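Local coordinates for protein putative enoyl-CoA hydratase/isomerase (Mycobacterium abscessus, PDB 3RSI) that probably acts as a hydro-lyase of lipid metabolism, as expected of a member of the crotonase-like enoyl-CoA hydratase/isomerase family, at residues L121-F135 / L183-A197. Sequence-based numbering, arbitrary orientation.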
loop_
_atom_site.group_PDB
_atom_site.type_symbol
_atom_site.label_atom_id
_atom_site.label_comp_id
_atom_site.label_asym_id
_atom_site.label_seq_id
_atom_site.Cartn_x
_atom_site.Cartn_y
_atom_site.Cartn_z
ATOM N N LEU B 121 -0.245 12.303 12.240
ATOM C CA LEU B 121 0.803 12.104 11.244
ATOM C C LEU B 121 0.246 11.577 9.913
ATOM O O LEU B 121 0.781 11.896 8.851
ATOM C CB LEU B 121 1.845 11.148 11.786
ATOM C CG LEU B 121 3.101 10.919 10.956
ATOM C CD1 LEU B 121 4.048 12.099 10.971
ATOM C CD2 LEU B 121 3.802 9.656 11.463
ATOM N N GLN B 122 -0.825 10.785 9.986
ATOM C CA GLN B 122 -1.436 10.204 8.805
ATOM C C GLN B 122 -2.108 11.243 7.898
ATOM O O GLN B 122 -2.343 10.960 6.736
ATOM C CB GLN B 122 -2.395 9.075 9.190
ATOM C CG GLN B 122 -1.655 7.850 9.739
ATOM C CD GLN B 122 -2.530 6.993 10.623
ATOM O OE1 GLN B 122 -3.346 6.220 10.126
ATOM N NE2 GLN B 122 -2.373 7.130 11.944
ATOM N N GLN B 123 -2.340 12.452 8.415
ATOM C CA GLN B 123 -2.866 13.567 7.641
ATOM C C GLN B 123 -1.773 14.594 7.282
ATOM O O GLN B 123 -2.059 15.645 6.697
ATOM C CB GLN B 123 -4.033 14.231 8.378
ATOM C CG GLN B 123 -5.339 13.417 8.325
ATOM C CD GLN B 123 -6.089 13.638 7.022
ATOM O OE1 GLN B 123 -5.707 13.117 5.999
ATOM N NE2 GLN B 123 -7.130 14.458 7.052
ATOM N N THR B 124 -0.530 14.296 7.636
ATOM C CA THR B 124 0.591 14.982 7.032
ATOM C C THR B 124 0.918 14.307 5.698
ATOM O O THR B 124 0.644 13.122 5.499
ATOM C CB THR B 124 1.852 14.999 7.951
ATOM O OG1 THR B 124 2.419 13.685 8.061
ATOM C CG2 THR B 124 1.513 15.569 9.319
ATOM N N ASP B 125 1.535 15.061 4.804
ATOM C CA ASP B 125 1.803 14.599 3.430
ATOM C C ASP B 125 3.172 13.984 3.239
ATOM O O ASP B 125 3.310 12.920 2.614
ATOM C CB ASP B 125 1.650 15.787 2.489
ATOM C CG ASP B 125 0.263 16.374 2.572
ATOM O OD1 ASP B 125 -0.695 15.584 2.486
ATOM O OD2 ASP B 125 0.125 17.585 2.758
ATOM N N ILE B 126 4.169 14.702 3.731
ATOM C CA ILE B 126 5.585 14.408 3.533
ATOM C C ILE B 126 6.193 14.325 4.926
ATOM O O ILE B 126 5.886 15.146 5.794
ATOM C CB ILE B 126 6.273 15.529 2.703
ATOM C CG1 ILE B 126 5.610 15.648 1.321
ATOM C CG2 ILE B 126 7.779 15.282 2.569
ATOM C CD1 ILE B 126 5.923 16.968 0.577
ATOM N N ARG B 127 7.025 13.320 5.159
ATOM C CA ARG B 127 7.376 12.965 6.537
ATOM C C ARG B 127 8.850 12.672 6.662
ATOM O O ARG B 127 9.365 11.775 5.993
ATOM C CB ARG B 127 6.564 11.746 6.978
ATOM C CG ARG B 127 5.062 11.982 6.970
ATOM C CD ARG B 127 4.243 10.705 7.040
ATOM N NE ARG B 127 2.841 10.942 6.650
ATOM C CZ ARG B 127 1.943 9.995 6.391
ATOM N NH1 ARG B 127 2.271 8.718 6.494
ATOM N NH2 ARG B 127 0.713 10.328 6.014
ATOM N N VAL B 128 9.510 13.430 7.531
ATOM C CA VAL B 128 10.928 13.275 7.802
ATOM C C VAL B 128 11.096 12.802 9.247
ATOM O O VAL B 128 10.608 13.453 10.190
ATOM C CB VAL B 128 11.685 14.614 7.654
ATOM C CG1 VAL B 128 13.195 14.397 7.915
ATOM C CG2 VAL B 128 11.436 15.219 6.268
ATOM N N SER B 129 11.794 11.685 9.428
ATOM C CA SER B 129 12.017 11.149 10.773
ATOM C C SER B 129 13.450 11.319 11.253
ATOM O O SER B 129 14.413 10.876 10.606
ATOM C CB SER B 129 11.663 9.664 10.829
ATOM O OG SER B 129 11.840 9.155 12.134
ATOM N N ASP B 130 13.576 11.923 12.425
ATOM C CA ASP B 130 14.808 11.835 13.188
ATOM C C ASP B 130 15.165 10.353 13.367
ATOM O O ASP B 130 14.302 9.516 13.614
ATOM C CB ASP B 130 14.618 12.487 14.563
ATOM C CG ASP B 130 15.911 12.665 15.312
ATOM O OD1 ASP B 130 16.439 11.670 15.839
ATOM O OD2 ASP B 130 16.382 13.815 15.399
ATOM N N GLU B 131 16.448 10.062 13.206
ATOM C CA GLU B 131 17.079 8.796 13.557
ATOM C C GLU B 131 16.513 8.110 14.813
ATOM O O GLU B 131 16.378 6.885 14.874
ATOM C CB GLU B 131 18.549 9.126 13.877
ATOM C CG GLU B 131 19.521 8.152 13.454
ATOM C CD GLU B 131 20.915 8.526 13.924
ATOM O OE1 GLU B 131 21.256 9.740 14.080
ATOM O OE2 GLU B 131 21.674 7.576 14.135
ATOM N N HIS B 132 16.251 8.902 15.842
ATOM C CA HIS B 132 15.843 8.355 17.137
ATOM C C HIS B 132 14.334 8.445 17.420
ATOM O O HIS B 132 13.892 8.028 18.474
ATOM C CB HIS B 132 16.637 9.018 18.274
ATOM C CG HIS B 132 18.119 8.885 18.125
ATOM N ND1 HIS B 132 18.737 7.671 17.916
ATOM C CD2 HIS B 132 19.109 9.807 18.192
ATOM C CE1 HIS B 132 20.042 7.858 17.832
ATOM N NE2 HIS B 132 20.293 9.143 17.998
ATOM N N ALA B 133 13.554 8.969 16.480
ATOM C CA ALA B 133 12.092 8.963 16.600
ATOM C C ALA B 133 11.520 7.545 16.679
ATOM O O ALA B 133 12.118 6.579 16.185
ATOM C CB ALA B 133 11.467 9.713 15.464
ATOM N N THR B 134 10.371 7.427 17.336
ATOM C CA THR B 134 9.598 6.181 17.385
ATOM C C THR B 134 8.147 6.505 17.029
ATOM O O THR B 134 7.710 7.650 17.192
ATOM C CB THR B 134 9.653 5.512 18.783
ATOM O OG1 THR B 134 9.222 6.435 19.799
ATOM C CG2 THR B 134 11.067 5.054 19.088
ATOM N N PHE B 135 7.420 5.496 16.548
ATOM C CA PHE B 135 6.058 5.646 16.036
ATOM C C PHE B 135 5.149 4.571 16.597
ATOM O O PHE B 135 5.431 3.393 16.476
ATOM C CB PHE B 135 6.088 5.553 14.515
ATOM C CG PHE B 135 6.945 6.610 13.884
ATOM C CD1 PHE B 135 6.383 7.782 13.420
ATOM C CD2 PHE B 135 8.322 6.459 13.831
ATOM C CE1 PHE B 135 7.189 8.804 12.870
ATOM C CE2 PHE B 135 9.138 7.460 13.299
ATOM C CZ PHE B 135 8.557 8.635 12.803
ATOM N N LEU B 183 5.917 4.443 6.401
ATOM C CA LEU B 183 5.154 5.369 7.211
ATOM C C LEU B 183 5.770 6.771 7.092
ATOM O O LEU B 183 5.066 7.780 7.142
ATOM C CB LEU B 183 5.161 4.899 8.679
ATOM C CG LEU B 183 4.382 5.761 9.655
ATOM C CD1 LEU B 183 2.909 5.834 9.309
ATOM C CD2 LEU B 183 4.581 5.242 11.081
ATOM N N VAL B 184 7.095 6.822 6.957
ATOM C CA VAL B 184 7.806 8.078 6.705
ATOM C C VAL B 184 8.615 7.955 5.417
ATOM O O VAL B 184 8.879 6.838 4.941
ATOM C CB VAL B 184 8.719 8.462 7.893
ATOM C CG1 VAL B 184 7.888 8.570 9.195
ATOM C CG2 VAL B 184 9.852 7.459 8.076
ATOM N N GLY B 185 9.025 9.096 4.873
ATOM C CA GLY B 185 9.726 9.138 3.602
ATOM C C GLY B 185 11.220 9.370 3.696
ATOM O O GLY B 185 11.921 9.226 2.697
ATOM N N HIS B 186 11.703 9.751 4.881
ATOM C CA HIS B 186 13.120 9.986 5.123
ATOM C C HIS B 186 13.475 9.619 6.581
ATOM O O HIS B 186 12.643 9.774 7.496
ATOM C CB HIS B 186 13.451 11.476 4.954
ATOM C CG HIS B 186 13.208 12.006 3.578
ATOM N ND1 HIS B 186 14.158 11.949 2.583
ATOM C CD2 HIS B 186 12.105 12.565 3.024
ATOM C CE1 HIS B 186 13.652 12.470 1.480
ATOM N NE2 HIS B 186 12.407 12.845 1.722
ATOM N N VAL B 187 14.701 9.143 6.785
ATOM C CA VAL B 187 15.287 9.055 8.123
ATOM C C VAL B 187 16.601 9.816 8.079
ATOM O O VAL B 187 17.450 9.551 7.210
ATOM C CB VAL B 187 15.565 7.610 8.599
ATOM C CG1 VAL B 187 16.134 7.621 10.051
ATOM C CG2 VAL B 187 14.333 6.784 8.538
ATOM N N VAL B 188 16.773 10.765 8.994
ATOM C CA VAL B 188 17.914 11.680 8.929
ATOM C C VAL B 188 18.677 11.686 10.264
ATOM O O VAL B 188 18.129 11.251 11.265
ATOM C CB VAL B 188 17.435 13.092 8.581
ATOM C CG1 VAL B 188 16.702 13.105 7.206
ATOM C CG2 VAL B 188 16.550 13.666 9.701
ATOM N N PRO B 189 19.940 12.180 10.276
ATOM C CA PRO B 189 20.711 12.199 11.519
ATOM C C PRO B 189 20.047 13.008 12.631
ATOM O O PRO B 189 19.364 14.009 12.367
ATOM C CB PRO B 189 22.061 12.833 11.113
ATOM C CG PRO B 189 22.200 12.556 9.653
ATOM C CD PRO B 189 20.778 12.507 9.103
ATOM N N ALA B 190 20.250 12.541 13.859
ATOM C CA ALA B 190 19.734 13.180 15.072
ATOM C C ALA B 190 19.767 14.687 15.009
ATOM O O ALA B 190 20.802 15.277 14.724
ATOM C CB ALA B 190 20.530 12.700 16.309
ATOM N N GLY B 191 18.623 15.314 15.261
ATOM C CA GLY B 191 18.572 16.769 15.372
ATOM C C GLY B 191 18.399 17.515 14.062
ATOM O O GLY B 191 18.325 18.741 14.086
ATOM N N THR B 192 18.322 16.811 12.925
ATOM C CA THR B 192 18.266 17.476 11.607
ATOM C C THR B 192 16.899 17.414 10.877
ATOM O O THR B 192 16.777 17.941 9.755
ATOM C CB THR B 192 19.383 16.944 10.647
ATOM O OG1 THR B 192 19.083 15.606 10.211
ATOM C CG2 THR B 192 20.757 16.983 11.354
ATOM N N ALA B 193 15.889 16.793 11.494
ATOM C CA ALA B 193 14.564 16.636 10.848
ATOM C C ALA B 193 13.966 17.954 10.363
ATOM O O ALA B 193 13.452 18.018 9.244
ATOM C CB ALA B 193 13.584 15.943 11.775
ATOM N N LEU B 194 14.012 18.986 11.204
ATOM C CA LEU B 194 13.482 20.302 10.829
ATOM C C LEU B 194 14.299 20.945 9.693
ATOM O O LEU B 194 13.724 21.577 8.806
ATOM C CB LEU B 194 13.380 21.239 12.030
ATOM C CG LEU B 194 12.691 22.582 11.778
ATOM C CD1 LEU B 194 11.268 22.364 11.162
ATOM C CD2 LEU B 194 12.637 23.439 13.064
ATOM N N ASP B 195 15.619 20.758 9.701
ATOM C CA ASP B 195 16.449 21.193 8.574
ATOM C C ASP B 195 15.971 20.568 7.250
ATOM O O ASP B 195 15.749 21.260 6.273
ATOM C CB ASP B 195 17.918 20.828 8.781
ATOM C CG ASP B 195 18.550 21.569 9.952
ATOM O OD1 ASP B 195 18.143 22.706 10.239
ATOM O OD2 ASP B 195 19.451 21.000 10.583
ATOM N N LYS B 196 15.834 19.253 7.230
ATOM C CA LYS B 196 15.413 18.558 6.034
ATOM C C LYS B 196 14.003 18.985 5.640
ATOM O O LYS B 196 13.716 19.173 4.447
ATOM C CB LYS B 196 15.460 17.050 6.252
ATOM C CG LYS B 196 15.105 16.228 5.017
ATOM C CD LYS B 196 15.963 16.535 3.797
ATOM C CE LYS B 196 15.625 15.573 2.662
ATOM N NZ LYS B 196 16.227 15.936 1.372
ATOM N N ALA B 197 13.122 19.128 6.629
ATOM C CA ALA B 197 11.739 19.574 6.361
ATOM C C ALA B 197 11.721 20.945 5.686
ATOM O O ALA B 197 10.939 21.179 4.760
ATOM C CB ALA B 197 10.918 19.611 7.635
HETATM O O HOH W 1 15.412 16.091 14.428
#
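Strands 126-130 and 186-188 run parallel, their axes inclined at 30°. Ser-129 N gives a hydrogen bond to His-186 O (2.8 Å) and Ser-129 O takes one from Val-188 N (2.9 Å); Glu-131 N then reaches Val-188 O, and upstream Arg-127 O accepts from Gly-185 N. The extended side chain of Arg-127 suits its buried place because its guanidinium satisfies two carbonyls near its own plane: NH1 meets Leu-183 O at 3.0 Å, almost straight at 173°, while NH2 donates to Thr-124 O and to Gln-157 OE1. Strand 126-130 is the middle strand of a parallel sheet in the crotonase fold, with 105-109 on its other side and helix 193-205 packed over it. Beneath that helix, branched Val-128 turns CG1 anti to its backbone N, against Val-188 CG1 (3.8 Å) and Lys-196 CB; small Ala-193 brings its CB to Val-128 CG1. On the opposite face, where Ser-129 points, Val-184 CG1 meets Phe-135 CZ (3.7 Å). Asp-130 OD2 receives Gly-191 N at 2.7 Å and a water bound to Ala-193 N, and OD1 closes an Asx turn with His-132 N. Gly-191 has positive phi (86°) in a type II turn, where a side chain would jam against the preceding carbonyl O. Glu-131 OE1 accepts from Ala-190 N through its anti lone pair.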